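Long-range contacts in N-acyl-D-glutamate deacylase (Bordetella bronchiseptica, PDB 3GIP), which catalyses the zinc-dependent hydrolysis of N-acyl-D-glutamate, releasing D-glutamate and a carboxylate, as a member of the amidohydrolase superfamily: residues D8-G13 with R48-A53; V97-A102 with P119-V124; L151-D156 with Q167-M172; T289-E294 with A341-M346; I302-S307 with R334-A339. One frame throughout, in Å; residues are numbered along the deposited sequence.

Overall arrangement
Along the chain, contacts 1, 2 and 3 follow one another, and contact 5 is nested inside the loop that contact 4 closes. Contact 1 stands apart, in the four-stranded sheet near the N-terminus; its centre is about 40 Å from that of contact 2 and about 50 Å from that of contact 3. Contacts 2 and 3 have centres about 13 Å apart and touch through Pro101, Ala102, Ala152 and Met172, joining a long loop to helices 146-153 and 163-179. Contacts 4 and 5, centres about 10 Å apart, share antiparallel sheet 287-290, 339-343 and 303-307. Contact 1 probably lies in the small beta domain common in amidohydrolases, the others in or around the metal-bearing barrel.

Contact 1. Residues D8-G13 with R48-A53; sequences DFKITG and RHAWDA
The ring of Phe9 lies under the CB of His49, which sits over its centre, 3.5 Å from the centroid in a CH-pi contact. The same ring turns its far edge to Trp51: CE2 and CZ point into the indole face in an edge-to-face pair, with Phe9 CZ 3.5 Å from Trp51 CE2 and the planes at 72°. Phe9, His49 and Trp51 thus form an aromatic cluster on one face of two parallel strands, although the rings of Phe9 and His49 themselves are slid apart and barely overlap. Ile11 extends this apolar face, laying CD1 beside Trp51 CE3 and CG2 3.6 Å from Ala53 CB.

The imidazole is held by its edge. With CG beside the backbone N (chi1 -55°), His49 sends ND1 to Asp8 O at 3.0 Å, the oxygen lying in the ring plane; a weak bond from His49 N reaches the same carbonyl. Asp8 OD1 stands 3.1 Å from Arg48 NH1 over the guanidinium face, a pairing of charges without a directed N-H, while Asp8 OD2 accepts from Asp33 N. Trp51 N bonds to Lys10 O and Thr12 N to Trp51 O, both at 2.9 Å. On the reverse face Lys10 CG covers Ala50 CB, and Lys10 NZ is hydrogen-bonded to His45 O and Leu42 O.

Strand 50-52 is an outer strand of the four-stranded sheet, and 7-12 lies between it and strand 28-32, where Asp8 and Phe9 form a classic beta bulge opposite Val31. The apolar face of Phe9, Ile11 and Trp51 packs against strands 428-431 and 452-457.

Contact 2. Residues V97-A102 with P119-V124; sequences VSAAPA and PLFADV
The first torsions of Leu120 and Phe121 (chi1 -63° and -70°) set each CG beside its own backbone N and carry Leu120 CD2 and the edge of the Phe121 ring to one carbonyl oxygen, that of Ala99. The backbone itself brings Leu120 CB to 3.3 Å from Ala99 O, and the CD2 branch borders Ser98 O as well. At the ring edge, Phe121 CD2 also passes 4.2 Å from Ala99 CB. The same oxygen, Ala99 O, accepts a hydrogen bond from Phe121 N at 2.9 Å, the donor tilted 19° from the carbonyl plane.

The next residue turns its methyl group onto backbone. Ala100 CB sits 3.4 Å from Phe121 O and equally near Asp123 C, so it is enclosed by the bend that the chain makes ahead of helix 124-133. A cis peptide bond leads into Pro101, whose CB rests 3.3 Å from Ala122 O. Ala102 N makes a weak bond to that same carbonyl, and Ala102 CB faces Leu120 CB. Ser98 steadies its own segment: OG donates to Ala100 O at 2.6 Å from above the carbonyl plane, and it is also bonded to Gly145 N.

Both segments belong to the long excursion between strand 87-92 and helix 124-133, which carries the zinc ligand Cys95 shortly before segment 97-102. Asp123 caps that helix at its N-terminus by bonding to Ala126 N, and the ring of Phe121 meets Tyr127 on it. Pro101 and Leu120 touch Asn148 of helix 146-153, while Pro101 and Val124 pack on helix 163-179.

Contact 3. Residues L151-D156 with Q167-M172; sequences LAAMRD and QAMQDM
Apolar contacts between methyl groups and thioethers join Ala152, Ala153 and Met154 to residues 167-172 of helix 163-179. Ala153 is the hub. Its CB points toward the helix and lies 3.6 Å from Met169 CG and 4.1 Å from Ala168 CB, methyl to methyl, with Met172 SD a little further off. One small side chain thus meets three residues spaced over a turn of the facing helix, and the backbones come close there, Ala153 CA and Met169 CA being 6.1 Å apart.

The sulfur-bearing chains work at their ends. Met172 runs out extended through chi2 and then bends at chi3 (85°), which turns its CE onto the methyl group of Ala152; Met172 CE and Ala152 CB are 3.4 Å apart, closer than a usual van der Waals contact. Met169 also bends at chi3, in the other sense (-83°), and its CE comes 4.3 Å from Met154 SD, a looser approach of the two thioethers.

These residues pack the end of helix 146-153 against helix 163-179. The first helix directly follows strand 139-145 and the second leads to strand 183-187, both strands belonging to the alpha/beta barrel expected for the amidohydrolase family. Met154 is the first residue to leave the helical path.

Polar groups bond within one segment or to residues beyond the two. Gln167 NE2 donates at 3.0 Å to Asp171 OD1, one turn along the same helix; the oxygen lies in the amide plane of Gln167, whereas the donor stands above the carboxylate plane. Behind the other segment, Asn107 ND2 binds both Leu151 O and Met154 O, fastening the chain where helix 146-153 ends.

Contact 4. Residues T289-E294 with A341-M346; sequences TILIPE and AIYFAM
Tyr343 OH is held between two backbone groups of the facing chain, and around it the contact is at its tightest. The hydroxyl donates to Ile290 O at 2.8 Å and accepts from Ile292 N at 3.0 Å, both partners lying at the edge of the phenol ring, near its plane. This pair of bonds fixes the rotation of the hydroxyl. Where strand 287-290 ends, a side-chain hydroxyl thus bonds the backbone on both sides of Leu291. Alongside, Thr289 and Ala341 form a hydrogen-bonded antiparallel pair: Ala341 N bonds to Thr289 O at 2.9 Å and Thr289 N to Ala341 O at 3.1 Å.

Side chains meet more loosely. Thr289 brings CG2 to 3.8 Å from Tyr343 CE2; with OG1 anti to the backbone N (chi1 -175°), its hydroxyl is placed to bond Tyr190 OH. Leu291 and Ile292 are partly exposed. Leu291 crosses the phenol at about a right angle and touches Ala341 CB through CD1, at 3.9 Å, while the side chain of Ile292 comes no nearer than 4.0 Å (CG1 to Tyr343 OH).

Tyr343 also makes a cation-pi contact with Arg295. A bound formate near Tyr343 and an acetate near Thr289 may mark a pocket beside the three-stranded antiparallel sheet 287-290, 339-343 and 303-307, though both ions probably come from the crystallisation liquor.

Contact 5. Residues I302-S307 with R334-A339; sequences IRITWS and RRLAPA
Trp306 lays one indole face over the backbone of Ala339, whose CA stands 3.5 Å from the centroid of the six-membered ring and only 4° off its normal, a CH-pi contact. Ala339 C lies over the same face, nearer the rim. The first torsion, chi1 64°, sets CG between the backbone N and the carbonyl carbon and swings the indole across the facing chain. Its outer atoms continue onto Pro338: CZ3 is 3.2 Å from Pro338 O, and CH2 lies against the proline CB at 3.9 Å.

Ser307 is turned toward the helix end instead. Its OG donates to Leu336 O at 2.8 Å, in the carbonyl plane and on a lone pair, and is bonded to His310 N as well. Two bonds thus grip this buried hydroxyl. Beside it, Ile304 and Leu336 slant across each other, CD1 to CD1 at 3.8 Å.

Ser307 and Ala339 form an antiparallel non-hydrogen-bonded pair, their CB atoms 3.9 Å apart. The cis-Pro338 link from helix 329-336 into central strand 339-343 is thereby packed against neighbouring strand 303-307 of the three-stranded antiparallel sheet.

Contact 1. Residues D8-G13 with R48-A53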
# COMPACT_ATOMS: atom_id res chain seq x y z
N ASP A 8 4.42 -7.35 -29.84
CA ASP A 8 5.57 -7.64 -28.99
C ASP A 8 5.23 -8.79 -28.05
O ASP A 8 6.11 -9.56 -27.66
CB ASP A 8 5.96 -6.41 -28.18
CG ASP A 8 6.55 -5.31 -29.04
OD1 ASP A 8 7.42 -5.62 -29.88
OD2 ASP A 8 6.14 -4.14 -28.88
N PHE A 9 3.95 -8.91 -27.72
CA PHE A 9 3.49 -9.96 -26.82
C PHE A 9 2.02 -10.25 -27.08
O PHE A 9 1.26 -9.38 -27.52
CB PHE A 9 3.65 -9.49 -25.37
CG PHE A 9 4.27 -10.51 -24.45
CD1 PHE A 9 5.51 -10.27 -23.86
CD2 PHE A 9 3.61 -11.70 -24.15
CE1 PHE A 9 6.08 -11.19 -22.99
CE2 PHE A 9 4.18 -12.64 -23.28
CZ PHE A 9 5.42 -12.37 -22.70
N LYS A 10 1.61 -11.49 -26.84
CA LYS A 10 0.21 -11.86 -26.99
C LYS A 10 -0.08 -12.94 -25.97
O LYS A 10 0.75 -13.83 -25.73
CB LYS A 10 -0.11 -12.34 -28.41
CG LYS A 10 0.39 -13.71 -28.80
CD LYS A 10 -0.16 -14.08 -30.17
CE LYS A 10 0.25 -15.48 -30.62
NZ LYS A 10 -0.35 -15.83 -31.94
N ILE A 11 -1.23 -12.84 -25.32
CA ILE A 11 -1.66 -13.79 -24.31
C ILE A 11 -2.97 -14.37 -24.83
O ILE A 11 -3.99 -13.68 -24.89
CB ILE A 11 -1.89 -13.09 -22.97
CG1 ILE A 11 -0.61 -12.37 -22.55
CG2 ILE A 11 -2.30 -14.11 -21.91
CD1 ILE A 11 -0.76 -11.50 -21.32
N THR A 12 -2.93 -15.65 -25.20
CA THR A 12 -4.10 -16.29 -25.79
C THR A 12 -4.78 -17.42 -25.02
O THR A 12 -4.21 -17.99 -24.09
CB THR A 12 -3.74 -16.83 -27.18
OG1 THR A 12 -4.88 -17.49 -27.75
CG2 THR A 12 -2.58 -17.82 -27.08
N GLY A 13 -6.01 -17.72 -25.44
CA GLY A 13 -6.78 -18.80 -24.86
C GLY A 13 -7.39 -18.60 -23.48
O GLY A 13 -8.12 -19.47 -23.00
N ARG A 48 6.27 -11.48 -30.98
CA ARG A 48 7.63 -11.79 -30.55
C ARG A 48 7.61 -12.76 -29.37
O ARG A 48 8.46 -13.65 -29.27
CB ARG A 48 8.37 -10.51 -30.16
CG ARG A 48 8.60 -9.56 -31.33
CD ARG A 48 9.36 -8.31 -30.89
NE ARG A 48 9.73 -7.47 -32.03
CZ ARG A 48 8.86 -6.87 -32.83
NH1 ARG A 48 7.55 -7.02 -32.64
NH2 ARG A 48 9.29 -6.13 -33.85
N HIS A 49 6.65 -12.57 -28.47
CA HIS A 49 6.50 -13.43 -27.30
C HIS A 49 5.03 -13.81 -27.18
O HIS A 49 4.16 -13.03 -27.55
CB HIS A 49 6.94 -12.71 -26.03
CG HIS A 49 8.33 -12.16 -26.09
ND1 HIS A 49 8.63 -10.94 -26.66
CD2 HIS A 49 9.51 -12.67 -25.66
CE1 HIS A 49 9.93 -10.73 -26.58
NE2 HIS A 49 10.48 -11.76 -25.98
N ALA A 50 4.76 -14.99 -26.65
CA ALA A 50 3.38 -15.43 -26.49
C ALA A 50 3.19 -16.35 -25.30
O ALA A 50 4.02 -17.21 -25.01
CB ALA A 50 2.91 -16.13 -27.76
N TRP A 51 2.07 -16.15 -24.60
CA TRP A 51 1.73 -16.96 -23.44
C TRP A 51 0.39 -17.66 -23.68
O TRP A 51 -0.53 -17.07 -24.25
CB TRP A 51 1.60 -16.11 -22.18
CG TRP A 51 2.89 -15.68 -21.56
CD1 TRP A 51 4.13 -16.20 -21.78
CD2 TRP A 51 3.06 -14.68 -20.55
NE1 TRP A 51 5.06 -15.58 -20.98
CE2 TRP A 51 4.43 -14.64 -20.21
CE3 TRP A 51 2.18 -13.80 -19.89
CZ2 TRP A 51 4.94 -13.77 -19.24
CZ3 TRP A 51 2.69 -12.93 -18.93
CH2 TRP A 51 4.06 -12.93 -18.62
N ASP A 52 0.30 -18.91 -23.24
CA ASP A 52 -0.93 -19.68 -23.37
C ASP A 52 -1.68 -19.55 -22.05
O ASP A 52 -1.29 -20.16 -21.05
CB ASP A 52 -0.61 -21.15 -23.66
CG ASP A 52 -1.86 -22.02 -23.70
OD1 ASP A 52 -2.98 -21.47 -23.70
OD2 ASP A 52 -1.71 -23.26 -23.75
N ALA A 53 -2.74 -18.75 -22.04
CA ALA A 53 -3.52 -18.52 -20.83
C ALA A 53 -4.74 -19.43 -20.74
O ALA A 53 -5.69 -19.12 -20.02
CB ALA A 53 -3.96 -17.06 -20.76

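Contact 2. Residues V97-A102 with P119-V124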
# COMPACT_ATOMS: atom_id res chain seq x y z
N VAL A 97 5.29 8.67 6.32
CA VAL A 97 6.72 8.52 6.05
C VAL A 97 7.00 8.19 4.59
O VAL A 97 6.41 7.27 4.01
CB VAL A 97 7.35 7.44 6.96
CG1 VAL A 97 7.36 7.94 8.39
CG2 VAL A 97 6.57 6.13 6.85
N SER A 98 7.93 8.94 4.00
CA SER A 98 8.27 8.77 2.59
C SER A 98 9.76 8.89 2.32
O SER A 98 10.54 9.25 3.20
CB SER A 98 7.52 9.82 1.77
OG SER A 98 7.81 11.13 2.26
N ALA A 99 10.15 8.60 1.08
CA ALA A 99 11.54 8.67 0.66
C ALA A 99 12.08 10.10 0.74
O ALA A 99 13.27 10.30 0.96
CB ALA A 99 11.69 8.15 -0.77
N ALA A 100 11.19 11.07 0.56
CA ALA A 100 11.58 12.48 0.59
C ALA A 100 10.40 13.33 1.06
O ALA A 100 9.25 12.91 1.00
CB ALA A 100 12.02 12.92 -0.81
N PRO A 101 10.67 14.56 1.55
CA PRO A 101 11.99 15.19 1.69
C PRO A 101 12.75 14.68 2.91
O PRO A 101 12.17 14.10 3.82
CB PRO A 101 11.64 16.67 1.80
CG PRO A 101 10.37 16.62 2.60
CD PRO A 101 9.60 15.51 1.91
N ALA A 102 14.05 14.93 2.92
CA ALA A 102 14.90 14.50 4.03
C ALA A 102 14.68 15.36 5.27
O ALA A 102 14.45 16.57 5.17
CB ALA A 102 16.37 14.55 3.60
N PRO A 119 19.71 6.46 3.37
CA PRO A 119 19.51 7.88 3.66
C PRO A 119 18.42 8.45 2.76
O PRO A 119 18.41 8.19 1.55
CB PRO A 119 20.88 8.48 3.37
CG PRO A 119 21.81 7.37 3.75
CD PRO A 119 21.13 6.17 3.14
N LEU A 120 17.50 9.21 3.34
CA LEU A 120 16.41 9.78 2.56
C LEU A 120 16.88 10.77 1.51
O LEU A 120 17.97 11.34 1.61
CB LEU A 120 15.40 10.44 3.50
CG LEU A 120 14.71 9.47 4.47
CD1 LEU A 120 13.65 10.19 5.28
CD2 LEU A 120 14.09 8.33 3.68
N PHE A 121 16.05 10.97 0.49
CA PHE A 121 16.35 11.88 -0.61
C PHE A 121 15.99 13.32 -0.23
O PHE A 121 15.07 13.55 0.54
CB PHE A 121 15.59 11.45 -1.86
CG PHE A 121 16.10 10.17 -2.46
CD1 PHE A 121 17.14 10.19 -3.38
CD2 PHE A 121 15.56 8.95 -2.09
CE1 PHE A 121 17.64 9.01 -3.92
CE2 PHE A 121 16.05 7.76 -2.62
CZ PHE A 121 17.09 7.79 -3.54
N ALA A 122 16.74 14.27 -0.78
CA ALA A 122 16.52 15.69 -0.51
C ALA A 122 15.08 16.12 -0.76
O ALA A 122 14.46 16.77 0.08
CB ALA A 122 17.48 16.53 -1.35
N ASP A 123 14.56 15.78 -1.93
CA ASP A 123 13.20 16.12 -2.31
C ASP A 123 12.67 15.12 -3.32
O ASP A 123 13.39 14.23 -3.76
CB ASP A 123 13.13 17.54 -2.89
CG ASP A 123 14.16 17.78 -3.98
OD1 ASP A 123 14.46 16.85 -4.75
OD2 ASP A 123 14.66 18.92 -4.07
N VAL A 124 11.40 15.28 -3.70
CA VAL A 124 10.80 14.37 -4.67
C VAL A 124 11.53 14.39 -6.01
O VAL A 124 11.71 13.35 -6.63
CB VAL A 124 9.30 14.69 -4.87
CG1 VAL A 124 8.72 13.80 -5.95
CG2 VAL A 124 8.56 14.47 -3.56

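Contact 3. Residues L151-D156 with Q167-M172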
# COMPACT_ATOMS: atom_id res chain seq x y z
N LEU A 151 9.48 17.02 9.94
CA LEU A 151 10.89 16.83 10.26
C LEU A 151 11.82 17.66 9.40
O LEU A 151 12.96 17.94 9.80
CB LEU A 151 11.26 15.35 10.12
CG LEU A 151 10.51 14.39 11.05
CD1 LEU A 151 10.86 12.96 10.68
CD2 LEU A 151 10.85 14.69 12.51
N ALA A 152 11.35 18.06 8.23
CA ALA A 152 12.16 18.86 7.31
C ALA A 152 11.98 20.36 7.52
O ALA A 152 12.88 21.15 7.22
CB ALA A 152 11.83 18.49 5.87
N ALA A 153 10.82 20.75 8.03
CA ALA A 153 10.51 22.16 8.22
C ALA A 153 10.62 22.68 9.65
O ALA A 153 10.73 23.89 9.85
CB ALA A 153 9.11 22.45 7.68
N MET A 154 10.59 21.79 10.63
CA MET A 154 10.62 22.22 12.02
C MET A 154 11.85 21.86 12.85
O MET A 154 12.17 20.69 13.04
CB MET A 154 9.36 21.72 12.73
CG MET A 154 8.08 22.26 12.12
SD MET A 154 6.60 21.52 12.81
CE MET A 154 6.48 22.37 14.36
N ARG A 155 12.51 22.90 13.36
CA ARG A 155 13.69 22.75 14.20
C ARG A 155 13.30 21.91 15.42
O ARG A 155 14.12 21.14 15.95
CB ARG A 155 14.17 24.14 14.63
CG ARG A 155 15.25 24.17 15.70
CD ARG A 155 15.68 25.60 15.96
NE ARG A 155 16.55 25.71 17.13
CZ ARG A 155 16.15 25.48 18.37
NH1 ARG A 155 14.89 25.11 18.61
NH2 ARG A 155 17.00 25.61 19.38
N ASP A 156 12.06 22.06 15.85
CA ASP A 156 11.52 21.30 16.97
C ASP A 156 10.20 20.69 16.49
O ASP A 156 9.13 21.28 16.67
CB ASP A 156 11.26 22.19 18.18
CG ASP A 156 10.63 21.43 19.33
OD1 ASP A 156 10.52 20.19 19.23
OD2 ASP A 156 10.23 22.07 20.33
N GLN A 167 3.69 27.36 6.44
CA GLN A 167 3.79 27.72 5.03
C GLN A 167 4.92 26.93 4.37
O GLN A 167 4.82 26.58 3.19
CB GLN A 167 4.03 29.22 4.87
CG GLN A 167 3.90 29.71 3.43
CD GLN A 167 2.55 29.38 2.82
OE1 GLN A 167 1.51 29.72 3.37
NE2 GLN A 167 2.57 28.71 1.67
N ALA A 168 5.99 26.67 5.11
CA ALA A 168 7.11 25.91 4.57
C ALA A 168 6.66 24.50 4.22
O ALA A 168 7.02 23.96 3.18
CB ALA A 168 8.25 25.87 5.57
N MET A 169 5.88 23.89 5.10
CA MET A 169 5.39 22.54 4.85
C MET A 169 4.46 22.54 3.64
O MET A 169 4.50 21.62 2.82
CB MET A 169 4.67 21.99 6.08
CG MET A 169 5.60 21.74 7.27
SD MET A 169 4.82 20.79 8.61
CE MET A 169 3.97 22.10 9.47
N GLN A 170 3.64 23.58 3.52
CA GLN A 170 2.74 23.67 2.39
C GLN A 170 3.52 23.86 1.09
O GLN A 170 3.18 23.27 0.07
CB GLN A 170 1.73 24.81 2.60
CG GLN A 170 0.61 24.42 3.55
CD GLN A 170 -0.35 25.55 3.85
OE1 GLN A 170 -0.64 26.39 2.99
NE2 GLN A 170 -0.87 25.56 5.07
N ASP A 171 4.57 24.68 1.14
CA ASP A 171 5.38 24.91 -0.05
C ASP A 171 6.13 23.64 -0.44
O ASP A 171 6.29 23.36 -1.63
CB ASP A 171 6.38 26.05 0.19
CG ASP A 171 5.70 27.41 0.30
OD1 ASP A 171 4.58 27.56 -0.22
OD2 ASP A 171 6.31 28.33 0.89
N MET A 172 6.59 22.89 0.56
CA MET A 172 7.29 21.64 0.30
C MET A 172 6.32 20.66 -0.35
O MET A 172 6.67 19.93 -1.28
CB MET A 172 7.83 21.04 1.60
CG MET A 172 8.95 21.85 2.25
SD MET A 172 9.60 21.01 3.71
CE MET A 172 10.80 19.94 2.96

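Contact 4. Residues T289-E294 with A341-M346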
# COMPACT_ATOMS: atom_id res chain seq x y z
N THR A 289 3.73 -3.07 13.07
CA THR A 289 4.40 -1.78 13.01
C THR A 289 5.46 -1.76 14.10
O THR A 289 5.86 -2.81 14.58
CB THR A 289 3.39 -0.61 13.19
OG1 THR A 289 4.07 0.64 13.00
CG2 THR A 289 2.77 -0.64 14.58
N ILE A 290 5.92 -0.58 14.47
CA ILE A 290 6.93 -0.48 15.51
C ILE A 290 6.41 -1.03 16.83
O ILE A 290 5.21 -1.04 17.09
CB ILE A 290 7.37 0.98 15.70
CG1 ILE A 290 6.16 1.85 16.06
CG2 ILE A 290 8.01 1.49 14.43
CD1 ILE A 290 6.50 3.30 16.37
N LEU A 291 7.33 -1.51 17.66
CA LEU A 291 6.96 -2.04 18.97
C LEU A 291 6.60 -0.86 19.86
O LEU A 291 7.37 0.09 20.00
CB LEU A 291 8.11 -2.83 19.59
CG LEU A 291 7.84 -3.40 20.98
CD1 LEU A 291 6.65 -4.35 20.94
CD2 LEU A 291 9.08 -4.13 21.48
N ILE A 292 5.41 -0.93 20.46
CA ILE A 292 4.92 0.13 21.33
C ILE A 292 4.75 -0.41 22.75
O ILE A 292 3.84 -1.18 23.03
CB ILE A 292 3.57 0.65 20.79
CG1 ILE A 292 3.76 1.19 19.37
CG2 ILE A 292 3.02 1.73 21.71
CD1 ILE A 292 2.48 1.41 18.61
N PRO A 293 5.66 -0.03 23.66
CA PRO A 293 5.61 -0.50 25.05
C PRO A 293 4.27 -0.29 25.75
O PRO A 293 3.89 -1.08 26.61
CB PRO A 293 6.74 0.27 25.71
CG PRO A 293 7.73 0.41 24.60
CD PRO A 293 6.85 0.81 23.44
N GLU A 294 3.56 0.77 25.37
CA GLU A 294 2.27 1.07 25.99
C GLU A 294 1.21 0.00 25.71
O GLU A 294 0.15 0.00 26.33
CB GLU A 294 1.76 2.43 25.53
CG GLU A 294 2.68 3.60 25.90
CD GLU A 294 3.67 3.94 24.80
OE1 GLU A 294 4.45 3.06 24.38
OE2 GLU A 294 3.67 5.11 24.34
N ALA A 341 6.71 -5.27 15.75
CA ALA A 341 5.91 -6.40 16.22
C ALA A 341 4.62 -6.56 15.44
O ALA A 341 4.21 -5.68 14.67
CB ALA A 341 5.58 -6.22 17.69
N ILE A 342 3.99 -7.72 15.63
CA ILE A 342 2.71 -8.03 15.02
C ILE A 342 1.73 -8.01 16.18
O ILE A 342 2.02 -8.54 17.26
CB ILE A 342 2.70 -9.42 14.35
CG1 ILE A 342 3.59 -9.40 13.11
CG2 ILE A 342 1.27 -9.82 13.99
CD1 ILE A 342 3.82 -10.75 12.48
N TYR A 343 0.58 -7.38 15.96
CA TYR A 343 -0.46 -7.26 16.96
C TYR A 343 -1.71 -7.99 16.48
O TYR A 343 -2.39 -7.53 15.56
CB TYR A 343 -0.78 -5.78 17.18
CG TYR A 343 0.42 -4.96 17.60
CD1 TYR A 343 0.82 -4.89 18.93
CD2 TYR A 343 1.17 -4.27 16.65
CE1 TYR A 343 1.93 -4.15 19.31
CE2 TYR A 343 2.29 -3.52 17.02
CZ TYR A 343 2.66 -3.47 18.35
OH TYR A 343 3.75 -2.71 18.72
N PHE A 344 -1.99 -9.14 17.09
CA PHE A 344 -3.15 -9.94 16.72
C PHE A 344 -4.33 -9.37 17.49
O PHE A 344 -4.68 -9.86 18.56
CB PHE A 344 -2.87 -11.40 17.11
CG PHE A 344 -1.71 -11.99 16.38
CD1 PHE A 344 -1.83 -12.37 15.04
CD2 PHE A 344 -0.47 -12.13 17.00
CE1 PHE A 344 -0.75 -12.88 14.34
CE2 PHE A 344 0.63 -12.63 16.30
CZ PHE A 344 0.49 -13.01 14.96
N ALA A 345 -4.96 -8.35 16.92
CA ALA A 345 -6.05 -7.67 17.62
C ALA A 345 -7.34 -7.38 16.87
O ALA A 345 -8.18 -6.65 17.38
CB ALA A 345 -5.51 -6.37 18.21
N MET A 346 -7.51 -7.94 15.67
CA MET A 346 -8.73 -7.67 14.92
C MET A 346 -9.60 -8.91 14.73
O MET A 346 -9.16 -10.04 14.97
CB MET A 346 -8.40 -7.08 13.55
CG MET A 346 -7.72 -5.70 13.60
SD MET A 346 -5.91 -5.77 13.51
CE MET A 346 -5.67 -5.94 11.74

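Contact 5. Residues I302-S307 with R334-A339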
# COMPACT_ATOMS: atom_id res chain seq x y z
N ILE A 302 1.95 -10.31 21.55
CA ILE A 302 2.72 -9.36 20.75
C ILE A 302 3.93 -10.18 20.30
O ILE A 302 4.65 -10.74 21.13
CB ILE A 302 3.15 -8.14 21.60
CG1 ILE A 302 1.93 -7.27 21.89
CG2 ILE A 302 4.22 -7.33 20.85
CD1 ILE A 302 2.19 -6.15 22.90
N ARG A 303 4.14 -10.27 18.99
CA ARG A 303 5.24 -11.06 18.45
C ARG A 303 6.24 -10.17 17.72
O ARG A 303 5.87 -9.42 16.83
CB ARG A 303 4.69 -12.14 17.51
CG ARG A 303 5.74 -13.15 17.07
CD ARG A 303 5.19 -14.15 16.06
NE ARG A 303 4.43 -15.23 16.67
CZ ARG A 303 3.87 -16.22 15.97
NH1 ARG A 303 4.00 -16.24 14.65
NH2 ARG A 303 3.20 -17.19 16.59
N ILE A 304 7.50 -10.27 18.11
CA ILE A 304 8.55 -9.45 17.53
C ILE A 304 8.85 -9.76 16.06
O ILE A 304 8.96 -10.92 15.67
CB ILE A 304 9.85 -9.58 18.37
CG1 ILE A 304 9.54 -9.27 19.84
CG2 ILE A 304 10.93 -8.65 17.84
CD1 ILE A 304 8.87 -7.92 20.08
N THR A 305 8.97 -8.70 15.26
CA THR A 305 9.28 -8.84 13.84
C THR A 305 10.74 -8.48 13.57
O THR A 305 11.32 -8.91 12.57
CB THR A 305 8.38 -7.93 12.98
OG1 THR A 305 8.42 -6.60 13.50
CG2 THR A 305 6.94 -8.43 13.02
N TRP A 306 11.31 -7.69 14.46
CA TRP A 306 12.71 -7.28 14.38
C TRP A 306 13.08 -6.50 15.64
O TRP A 306 12.21 -5.97 16.31
CB TRP A 306 12.98 -6.39 13.15
CG TRP A 306 12.26 -5.06 13.15
CD1 TRP A 306 10.99 -4.82 12.72
CD2 TRP A 306 12.77 -3.80 13.62
NE1 TRP A 306 10.67 -3.49 12.89
CE2 TRP A 306 11.74 -2.84 13.44
CE3 TRP A 306 13.99 -3.38 14.18
CZ2 TRP A 306 11.90 -1.49 13.79
CZ3 TRP A 306 14.14 -2.04 14.53
CH2 TRP A 306 13.10 -1.11 14.33
N SER A 307 14.37 -6.47 15.96
CA SER A 307 14.87 -5.74 17.12
C SER A 307 16.35 -5.46 16.89
O SER A 307 17.14 -6.39 16.71
CB SER A 307 14.71 -6.54 18.42
OG SER A 307 15.41 -5.91 19.49
N ARG A 334 10.83 -2.10 26.23
CA ARG A 334 11.75 -0.97 26.21
C ARG A 334 13.18 -1.43 25.91
O ARG A 334 13.92 -0.73 25.23
CB ARG A 334 11.69 -0.22 27.54
CG ARG A 334 10.37 0.50 27.75
CD ARG A 334 10.23 1.04 29.17
NE ARG A 334 8.96 1.72 29.35
CZ ARG A 334 8.43 2.02 30.54
NH1 ARG A 334 9.08 1.69 31.65
NH2 ARG A 334 7.27 2.65 30.61
N ARG A 335 13.55 -2.60 26.42
CA ARG A 335 14.90 -3.11 26.18
C ARG A 335 15.07 -3.58 24.74
O ARG A 335 16.19 -3.61 24.22
CB ARG A 335 15.20 -4.28 27.13
CG ARG A 335 15.27 -3.90 28.59
CD ARG A 335 15.70 -5.11 29.42
NE ARG A 335 15.62 -4.86 30.86
CZ ARG A 335 15.86 -5.78 31.79
NH1 ARG A 335 16.19 -7.01 31.42
NH2 ARG A 335 15.75 -5.48 33.07
N LEU A 336 13.96 -3.95 24.11
CA LEU A 336 13.98 -4.42 22.72
C LEU A 336 14.06 -3.29 21.71
O LEU A 336 14.42 -3.51 20.55
CB LEU A 336 12.72 -5.24 22.44
CG LEU A 336 12.63 -6.63 23.08
CD1 LEU A 336 11.20 -7.14 23.00
CD2 LEU A 336 13.59 -7.58 22.38
N ALA A 337 13.74 -2.07 22.15
CA ALA A 337 13.74 -0.91 21.27
C ALA A 337 15.11 -0.53 20.71
O ALA A 337 16.12 -0.59 21.42
CB ALA A 337 13.13 0.28 21.99
N PRO A 338 15.16 -0.14 19.43
CA PRO A 338 14.02 -0.08 18.51
C PRO A 338 13.66 -1.45 17.97
O PRO A 338 14.54 -2.27 17.67
CB PRO A 338 14.49 0.87 17.42
CG PRO A 338 15.95 0.61 17.37
CD PRO A 338 16.33 0.53 18.83
N ALA A 339 12.36 -1.71 17.83
CA ALA A 339 11.89 -3.00 17.33
C ALA A 339 10.54 -2.87 16.65
O ALA A 339 9.95 -1.79 16.60
CB ALA A 339 11.80 -3.98 18.49